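Long-range contact in calcium uptake protein 2, mitochondrial (Homo sapiens, PDB 6LB7), which probably senses calcium through EF-hands and helps regulate calcium uptake into mitochondria: residues 223-237 with 289-301. Sequence-based numbering, arbitrary orientation.
Sequences YWKNVREKLSAGESI and NILDTVFKIFDLD
Asn226 donates from ND2 to Ile297 O, 2.9 Å away, with an N-H...O angle of 158°. The acceptor lies close to the Asn226 amide plane, the nitrogen above the Ile297 carbonyl plane. Lys230 NZ donates to Asn226 OD1 from above its carbonyl plane; bonded at both ends, the amide is probably held in its rotation. One water accepts from Lys230 NZ and donates to Lys296 O and Asp299 O. Replacing Asn226 with an alanine would probably leave Ile297 O without this donor and Lys230 NZ freer to move.

Lys296 bends at chi2 and chi4, bringing CD alongside Lys230 CB and NZ 2.9 Å from Lys230 O, nearly in line with the C=O bond. Leu231 CD2 packs 3.7 Å from Lys296 CB, and CD1 meets Thr293 CG2. Val227 CG2 lies beside Ile297 CG1. Phe298 CE2 sits 3.9 Å over one face of the Tyr223 ring, toward its rim, while Leu300 CD1 approaches the ring edge. Asn289 ND2 bonds Glu235 O at 3.2 Å and also Glu241; Asn289 OD1 bonds Ser287.

Asp292 OD1 salt-bridges Lys204 and, weakly, Lys296 NZ. The axes of 223-230 and 289-298 come within 8.4 Å, their directions 125° apart. Helix 288-298, the acidic loop opening at Asp299 and helix 308-320 have an EF-hand layout, so helix 220-230 probably packs on its entering helix. Helix 308-320 touches Tyr223 and Phe298; helix 204-211 touches Val227, Ile237 and Thr293.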
ATOM      1  N   TYR B 223      18.655 -21.294  11.497  1.00 23.61           N
ATOM      2  CA  TYR B 223      17.550 -20.965  12.394  1.00 17.93           C
ATOM      3  C   TYR B 223      17.345 -22.062  13.418  1.00 22.32           C
ATOM      4  O   TYR B 223      17.237 -21.794  14.618  1.00 19.27           O
ATOM      5  CB  TYR B 223      16.252 -20.763  11.596  1.00 20.20           C
ATOM      6  CG  TYR B 223      16.386 -19.797  10.451  1.00 18.98           C
ATOM      7  CD1 TYR B 223      17.291 -18.734  10.507  1.00 24.19           C
ATOM      8  CD2 TYR B 223      15.616 -19.948   9.305  1.00 16.69           C
ATOM      9  CE1 TYR B 223      17.424 -17.853   9.447  1.00 27.84           C
ATOM     10  CE2 TYR B 223      15.728 -19.068   8.254  1.00 21.33           C
ATOM     11  CZ  TYR B 223      16.635 -18.030   8.321  1.00 25.52           C
ATOM     12  OH  TYR B 223      16.738 -17.171   7.251  1.00 31.98           O
ATOM     13  N   TRP B 224      17.269 -23.313  12.946  1.00 17.56           N
ATOM     14  CA  TRP B 224      16.950 -24.425  13.827  1.00 22.60           C
ATOM     15  C   TRP B 224      18.091 -24.756  14.774  1.00 30.65           C
ATOM     16  O   TRP B 224      17.849 -25.211  15.898  1.00 31.07           O
ATOM     17  CB  TRP B 224      16.558 -25.652  13.005  1.00 22.94           C
ATOM     18  CG  TRP B 224      15.130 -25.573  12.565  1.00 28.80           C
ATOM     19  CD1 TRP B 224      14.667 -25.328  11.303  1.00 26.56           C
ATOM     20  CD2 TRP B 224      13.974 -25.704  13.401  1.00 26.49           C
ATOM     21  NE1 TRP B 224      13.288 -25.311  11.303  1.00 25.76           N
ATOM     22  CE2 TRP B 224      12.842 -25.546  12.580  1.00 31.02           C
ATOM     23  CE3 TRP B 224      13.789 -25.946  14.768  1.00 24.10           C
ATOM     24  CZ2 TRP B 224      11.541 -25.627  13.079  1.00 23.70           C
ATOM     25  CZ3 TRP B 224      12.497 -26.028  15.260  1.00 22.39           C
ATOM     26  CH2 TRP B 224      11.395 -25.871  14.419  1.00 22.79           C
ATOM     27  N   LYS B 225      19.335 -24.558  14.343  1.00 30.47           N
ATOM     28  CA  LYS B 225      20.437 -24.717  15.285  1.00 35.93           C
ATOM     29  C   LYS B 225      20.296 -23.730  16.440  1.00 30.40           C
ATOM     30  O   LYS B 225      20.490 -24.094  17.603  1.00 31.64           O
ATOM     31  CB  LYS B 225      21.777 -24.552  14.565  1.00 29.40           C
ATOM     32  CG  LYS B 225      22.991 -24.808  15.436  1.00 38.86           C
ATOM     33  CD  LYS B 225      24.281 -24.765  14.635  1.00 47.25           C
ATOM     34  CE  LYS B 225      25.507 -24.843  15.559  1.00 50.44           C
ATOM     35  NZ  LYS B 225      25.440 -25.974  16.541  1.00 46.31           N
ATOM     36  N   ASN B 226      19.910 -22.485  16.137  1.00 29.88           N
ATOM     37  CA  ASN B 226      19.713 -21.490  17.188  1.00 28.08           C
ATOM     38  C   ASN B 226      18.556 -21.864  18.098  1.00 29.52           C
ATOM     39  O   ASN B 226      18.616 -21.624  19.308  1.00 28.23           O
ATOM     40  CB  ASN B 226      19.472 -20.109  16.576  1.00 26.84           C
ATOM     41  CG  ASN B 226      20.730 -19.517  15.977  1.00 30.68           C
ATOM     42  OD1 ASN B 226      21.827 -19.908  16.338  1.00 28.63           O
ATOM     43  ND2 ASN B 226      20.574 -18.565  15.071  1.00 31.06           N
ATOM     44  N   VAL B 227      17.480 -22.421  17.533  1.00 28.51           N
ATOM     45  CA  VAL B 227      16.358 -22.854  18.362  1.00 28.44           C
ATOM     46  C   VAL B 227      16.823 -23.893  19.371  1.00 39.45           C
ATOM     47  O   VAL B 227      16.548 -23.788  20.572  1.00 38.45           O
ATOM     48  CB  VAL B 227      15.210 -23.405  17.494  1.00 22.84           C
ATOM     49  CG1 VAL B 227      14.140 -24.033  18.388  1.00 28.69           C
ATOM     50  CG2 VAL B 227      14.596 -22.315  16.614  1.00 20.15           C
ATOM     51  N   ARG B 228      17.556 -24.906  18.898  1.00 33.08           N
ATOM     52  CA  ARG B 228      17.904 -26.032  19.756  1.00 33.56           C
ATOM     53  C   ARG B 228      18.908 -25.637  20.823  1.00 34.00           C
ATOM     54  O   ARG B 228      18.853 -26.159  21.941  1.00 41.37           O
ATOM     55  CB  ARG B 228      18.466 -27.187  18.926  1.00 36.26           C
ATOM     56  CG  ARG B 228      17.505 -27.767  17.908  1.00 38.13           C
ATOM     57  CD  ARG B 228      18.056 -29.064  17.323  1.00 48.96           C
ATOM     58  NE  ARG B 228      19.416 -28.920  16.798  1.00 56.26           N
ATOM     59  CZ  ARG B 228      19.716 -28.685  15.520  1.00 56.55           C
ATOM     60  NH1 ARG B 228      18.758 -28.561  14.609  1.00 46.35           N
ATOM     61  NH2 ARG B 228      20.986 -28.570  15.152  1.00 62.32           N
ATOM     62  N   GLU B 229      19.813 -24.708  20.513  1.00 35.25           N
ATOM     63  CA  GLU B 229      20.944 -24.437  21.382  1.00 41.80           C
ATOM     64  C   GLU B 229      20.860 -23.126  22.152  1.00 45.93           C
ATOM     65  O   GLU B 229      21.482 -23.021  23.213  1.00 48.36           O
ATOM     66  CB  GLU B 229      22.243 -24.461  20.563  1.00 41.89           C
ATOM     67  CG  GLU B 229      22.558 -25.856  20.023  1.00 43.98           C
ATOM     68  CD  GLU B 229      23.633 -25.863  18.959  1.00 50.90           C
ATOM     69  OE1 GLU B 229      23.796 -26.918  18.299  1.00 51.73           O
ATOM     70  OE2 GLU B 229      24.309 -24.822  18.774  1.00 52.64           O
ATOM     71  N   LYS B 230      20.102 -22.133  21.679  1.00 43.33           N
ATOM     72  CA  LYS B 230      20.077 -20.836  22.344  1.00 39.19           C
ATOM     73  C   LYS B 230      18.750 -20.498  22.996  1.00 35.28           C
ATOM     74  O   LYS B 230      18.673 -19.493  23.711  1.00 44.22           O
ATOM     75  CB  LYS B 230      20.442 -19.723  21.361  1.00 37.48           C
ATOM     76  CG  LYS B 230      21.760 -19.957  20.672  1.00 45.58           C
ATOM     77  CD  LYS B 230      21.991 -18.950  19.572  1.00 44.82           C
ATOM     78  CE  LYS B 230      23.385 -19.092  18.982  1.00 41.34           C
ATOM     79  NZ  LYS B 230      23.506 -18.269  17.737  1.00 50.09           N
ATOM     80  N   LEU B 231      17.709 -21.287  22.778  1.00 39.99           N
ATOM     81  CA  LEU B 231      16.418 -20.981  23.377  1.00 43.10           C
ATOM     82  C   LEU B 231      16.415 -21.563  24.773  1.00 61.73           C
ATOM     83  O   LEU B 231      16.228 -22.769  24.962  1.00 67.23           O
ATOM     84  CB  LEU B 231      15.263 -21.513  22.537  1.00 31.14           C
ATOM     85  CG  LEU B 231      15.008 -20.621  21.337  1.00 34.04           C
ATOM     86  CD1 LEU B 231      13.657 -20.945  20.710  1.00 35.87           C
ATOM     87  CD2 LEU B 231      15.086 -19.163  21.763  1.00 26.06           C
ATOM     88  N   SER B 232      16.644 -20.694  25.751  1.00 56.56           N
ATOM     89  CA  SER B 232      16.556 -21.085  27.144  1.00 67.13           C
ATOM     90  C   SER B 232      15.187 -21.685  27.439  1.00 68.71           C
ATOM     91  O   SER B 232      14.230 -21.549  26.666  1.00 71.29           O
ATOM     92  CB  SER B 232      16.801 -19.874  28.041  1.00 70.42           C
ATOM     93  OG  SER B 232      17.820 -19.058  27.486  1.00 71.42           O
ATOM     94  N   ALA B 233      15.103 -22.372  28.568  1.00 69.28           N
ATOM     95  CA  ALA B 233      13.802 -22.740  29.117  1.00 72.36           C
ATOM     96  C   ALA B 233      13.234 -21.597  29.956  1.00 74.43           C
ATOM     97  O   ALA B 233      12.750 -21.801  31.069  1.00 73.70           O
ATOM     98  CB  ALA B 233      13.919 -24.021  29.930  1.00 72.69           C
ATOM     99  N   GLY B 234      13.297 -20.375  29.417  1.00 71.94           N
ATOM    100  CA  GLY B 234      12.922 -19.170  30.138  1.00 61.20           C
ATOM    101  C   GLY B 234      11.436 -19.022  30.409  1.00 48.63           C
ATOM    102  O   GLY B 234      10.758 -19.992  30.766  1.00 49.33           O
ATOM    103  N   GLU B 235      10.916 -17.805  30.250  1.00 44.16           N
ATOM    104  CA  GLU B 235       9.504 -17.532  30.494  1.00 33.64           C
ATOM    105  C   GLU B 235       8.679 -17.995  29.295  1.00 32.54           C
ATOM    106  O   GLU B 235       8.778 -17.431  28.199  1.00 27.60           O
ATOM    107  CB  GLU B 235       9.296 -16.046  30.771  1.00 44.76           C
ATOM    108  CG  GLU B 235       7.886 -15.533  30.505  1.00 58.41           C
ATOM    109  CD  GLU B 235       6.921 -15.838  31.633  1.00 74.17           C
ATOM    110  OE1 GLU B 235       5.695 -15.830  31.382  1.00 84.40           O
ATOM    111  OE2 GLU B 235       7.386 -16.087  32.769  1.00 79.00           O
ATOM    112  N   SER B 236       7.845 -19.009  29.508  1.00 24.12           N
ATOM    113  CA  SER B 236       6.982 -19.505  28.453  1.00 24.16           C
ATOM    114  C   SER B 236       5.968 -18.430  28.041  1.00 22.98           C
ATOM    115  O   SER B 236       5.717 -17.463  28.764  1.00 24.75           O
ATOM    116  CB  SER B 236       6.290 -20.772  28.927  1.00 22.76           C
ATOM    117  OG  SER B 236       5.490 -20.484  30.057  1.00 32.72           O
ATOM    118  N   ILE B 237       5.392 -18.605  26.852  1.00 18.72           N
ATOM    119  CA  ILE B 237       4.603 -17.576  26.185  1.00 14.80           C
ATOM    120  C   ILE B 237       3.122 -17.853  26.406  1.00 17.53           C
ATOM    121  O   ILE B 237       2.654 -18.982  26.195  1.00 15.88           O
ATOM    122  CB  ILE B 237       4.939 -17.534  24.683  1.00 15.01           C
ATOM    123  CG1 ILE B 237       6.375 -17.026  24.483  1.00 21.60           C
ATOM    124  CG2 ILE B 237       3.909 -16.718  23.918  1.00 14.25           C
ATOM    125  CD1 ILE B 237       7.149 -17.787  23.433  1.00 19.30           C
ATOM    126  N   ASN B 289       9.764 -12.333  26.394  1.00 17.84           N
ATOM    127  CA  ASN B 289      10.062 -13.704  25.981  1.00 27.11           C
ATOM    128  C   ASN B 289      10.009 -13.853  24.459  1.00 26.63           C
ATOM    129  O   ASN B 289      10.818 -14.590  23.877  1.00 22.20           O
ATOM    130  CB  ASN B 289       9.115 -14.707  26.683  1.00 21.40           C
ATOM    131  CG  ASN B 289       7.625 -14.320  26.590  1.00 22.65           C
ATOM    132  OD1 ASN B 289       7.223 -13.434  25.825  1.00 31.68           O
ATOM    133  ND2 ASN B 289       6.798 -15.003  27.387  1.00 21.31           N
ATOM    134  N   ILE B 290       9.096 -13.136  23.793  1.00 28.61           N
ATOM    135  CA  ILE B 290       9.005 -13.225  22.337  1.00 23.23           C
ATOM    136  C   ILE B 290      10.121 -12.425  21.671  1.00 17.97           C
ATOM    137  O   ILE B 290      10.773 -12.910  20.734  1.00 19.68           O
ATOM    138  CB  ILE B 290       7.613 -12.784  21.847  1.00 20.88           C
ATOM    139  CG1 ILE B 290       6.592 -13.916  22.064  1.00 14.86           C
ATOM    140  CG2 ILE B 290       7.644 -12.474  20.331  1.00 18.94           C
ATOM    141  CD1 ILE B 290       5.188 -13.528  21.758  1.00 19.07           C
ATOM    142  N   LEU B 291      10.365 -11.197  22.142  1.00 18.35           N
ATOM    143  CA  LEU B 291      11.509 -10.432  21.636  1.00 24.83           C
ATOM    144  C   LEU B 291      12.792 -11.234  21.774  1.00 26.19           C
ATOM    145  O   LEU B 291      13.612 -11.289  20.850  1.00 22.35           O
ATOM    146  CB  LEU B 291      11.659  -9.106  22.385  1.00 23.69           C
ATOM    147  CG  LEU B 291      10.583  -8.038  22.220  1.00 29.04           C
ATOM    148  CD1 LEU B 291      10.800  -6.923  23.220  1.00 34.57           C
ATOM    149  CD2 LEU B 291      10.566  -7.492  20.805  1.00 21.66           C
ATOM    150  N   ASP B 292      12.981 -11.862  22.936  1.00 24.72           N
ATOM    151  CA  ASP B 292      14.190 -12.645  23.158  1.00 20.80           C
ATOM    152  C   ASP B 292      14.275 -13.822  22.197  1.00 21.71           C
ATOM    153  O   ASP B 292      15.355 -14.142  21.694  1.00 23.13           O
ATOM    154  CB  ASP B 292      14.234 -13.142  24.605  1.00 29.80           C
ATOM    155  CG  ASP B 292      15.483 -13.952  24.902  1.00 44.64           C
ATOM    156  OD1 ASP B 292      15.364 -15.175  25.142  1.00 50.92           O
ATOM    157  OD2 ASP B 292      16.586 -13.367  24.885  1.00 57.21           O
ATOM    158  N   THR B 293      13.144 -14.492  21.942  1.00 22.20           N
ATOM    159  CA  THR B 293      13.136 -15.612  21.005  1.00 20.14           C
ATOM    160  C   THR B 293      13.491 -15.163  19.594  1.00 23.44           C
ATOM    161  O   THR B 293      14.271 -15.829  18.897  1.00 23.00           O
ATOM    162  CB  THR B 293      11.763 -16.298  21.016  1.00 23.69           C
ATOM    163  OG1 THR B 293      11.506 -16.812  22.325  1.00 26.33           O
ATOM    164  CG2 THR B 293      11.740 -17.449  20.023  1.00 21.89           C
ATOM    165  N   VAL B 294      12.907 -14.051  19.147  1.00 20.61           N
ATOM    166  CA  VAL B 294      13.207 -13.550  17.804  1.00 25.21           C
ATOM    167  C   VAL B 294      14.700 -13.277  17.655  1.00 16.80           C
ATOM    168  O   VAL B 294      15.321 -13.662  16.656  1.00 19.65           O
ATOM    169  CB  VAL B 294      12.378 -12.293  17.498  1.00 24.41           C
ATOM    170  CG1 VAL B 294      12.963 -11.564  16.290  1.00 24.83           C
ATOM    171  CG2 VAL B 294      10.930 -12.670  17.251  1.00 20.44           C
ATOM    172  N   PHE B 295      15.304 -12.625  18.654  1.00 22.92           N
ATOM    173  CA  PHE B 295      16.721 -12.288  18.549  1.00 25.38           C
ATOM    174  C   PHE B 295      17.611 -13.522  18.672  1.00 25.06           C
ATOM    175  O   PHE B 295      18.614 -13.629  17.965  1.00 30.69           O
ATOM    176  CB  PHE B 295      17.097 -11.224  19.582  1.00 27.50           C
ATOM    177  CG  PHE B 295      16.946  -9.821  19.067  1.00 26.04           C
ATOM    178  CD1 PHE B 295      18.053  -9.102  18.649  1.00 25.45           C
ATOM    179  CD2 PHE B 295      15.686  -9.243  18.957  1.00 24.68           C
ATOM    180  CE1 PHE B 295      17.912  -7.815  18.151  1.00 23.55           C
ATOM    181  CE2 PHE B 295      15.531  -7.952  18.458  1.00 26.78           C
ATOM    182  CZ  PHE B 295      16.640  -7.241  18.053  1.00 24.69           C
ATOM    183  N   LYS B 296      17.266 -14.479  19.539  1.00 23.56           N
ATOM    184  CA  LYS B 296      18.084 -15.692  19.592  1.00 26.68           C
ATOM    185  C   LYS B 296      18.064 -16.429  18.258  1.00 19.21           C
ATOM    186  O   LYS B 296      19.079 -17.004  17.844  1.00 23.63           O
ATOM    187  CB  LYS B 296      17.626 -16.623  20.716  1.00 31.60           C
ATOM    188  CG  LYS B 296      17.781 -16.059  22.126  1.00 41.37           C
ATOM    189  CD  LYS B 296      19.189 -16.209  22.657  1.00 51.91           C
ATOM    190  CE  LYS B 296      19.231 -15.953  24.164  1.00 53.45           C
ATOM    191  NZ  LYS B 296      18.344 -16.904  24.900  1.00 57.73           N
ATOM    192  N   ILE B 297      16.922 -16.438  17.569  1.00 21.91           N
ATOM    193  CA  ILE B 297      16.837 -17.176  16.304  1.00 21.64           C
ATOM    194  C   ILE B 297      17.521 -16.421  15.166  1.00 26.76           C
ATOM    195  O   ILE B 297      18.193 -17.026  14.318  1.00 22.17           O
ATOM    196  CB  ILE B 297      15.369 -17.476  15.940  1.00 21.37           C
ATOM    197  CG1 ILE B 297      14.680 -18.350  17.005  1.00 24.13           C
ATOM    198  CG2 ILE B 297      15.286 -18.146  14.564  1.00 23.10           C
ATOM    199  CD1 ILE B 297      13.161 -18.481  16.762  1.00 18.08           C
ATOM    200  N   PHE B 298      17.321 -15.103  15.089  1.00 22.28           N
ATOM    201  CA  PHE B 298      17.728 -14.339  13.918  1.00 21.05           C
ATOM    202  C   PHE B 298      18.881 -13.368  14.193  1.00 26.60           C
ATOM    203  O   PHE B 298      19.176 -12.528  13.345  1.00 21.57           O
ATOM    204  CB  PHE B 298      16.524 -13.588  13.335  1.00 19.32           C
ATOM    205  CG  PHE B 298      15.408 -14.498  12.848  1.00 16.82           C
ATOM    206  CD1 PHE B 298      14.300 -14.748  13.651  1.00 16.30           C
ATOM    207  CD2 PHE B 298      15.469 -15.086  11.590  1.00 22.20           C
ATOM    208  CE1 PHE B 298      13.270 -15.574  13.219  1.00 22.15           C
ATOM    209  CE2 PHE B 298      14.439 -15.919  11.145  1.00 28.81           C
ATOM    210  CZ  PHE B 298      13.339 -16.157  11.959  1.00 23.27           C
ATOM    211  N   ASP B 299      19.542 -13.448  15.348  1.00 29.61           N
ATOM    212  CA  ASP B 299      20.842 -12.777  15.478  1.00 30.91           C
ATOM    213  C   ASP B 299      21.868 -13.756  14.937  1.00 24.83           C
ATOM    214  O   ASP B 299      22.327 -14.663  15.632  1.00 33.48           O
ATOM    215  CB  ASP B 299      21.145 -12.363  16.914  1.00 31.73           C
ATOM    216  CG  ASP B 299      22.587 -11.844  17.090  1.00 41.95           C
ATOM    217  OD1 ASP B 299      23.285 -11.603  16.083  1.00 37.48           O
ATOM    218  OD2 ASP B 299      23.022 -11.657  18.241  1.00 44.60           O
ATOM    219  N   LEU B 300      22.194 -13.585  13.655  1.00 28.17           N
ATOM    220  CA  LEU B 300      22.999 -14.542  12.912  1.00 33.81           C
ATOM    221  C   LEU B 300      24.489 -14.218  12.923  1.00 48.02           C
ATOM    222  O   LEU B 300      25.284 -15.052  12.473  1.00 47.03           O
ATOM    223  CB  LEU B 300      22.512 -14.626  11.459  1.00 28.70           C
ATOM    224  CG  LEU B 300      21.056 -15.063  11.248  1.00 32.03           C
ATOM    225  CD1 LEU B 300      20.784 -15.314   9.775  1.00 33.19           C
ATOM    226  CD2 LEU B 300      20.683 -16.287  12.076  1.00 29.74           C
ATOM    227  N   ASP B 301      24.885 -13.041  13.422  1.00 47.93           N
ATOM    228  CA  ASP B 301      26.284 -12.629  13.437  1.00 52.55           C
ATOM    229  C   ASP B 301      26.912 -12.669  14.819  1.00 58.67           C
ATOM    230  O   ASP B 301      28.139 -12.591  14.922  1.00 63.54           O
ATOM    231  CB  ASP B 301      26.437 -11.210  12.862  1.00 50.05           C
ATOM    232  CG  ASP B 301      26.052 -11.133  11.406  1.00 47.61           C
ATOM    233  OD1 ASP B 301      26.144 -12.174  10.721  1.00 51.86           O
ATOM    234  OD2 ASP B 301      25.657 -10.041  10.943  1.00 48.02           O
TER
HETATM  235  O   HOH W   1      21.675 -16.110  17.985  1.00 35.14           O
HETATM  236  O   HOH W   2      24.747 -15.943  16.231  1.00 47.36           O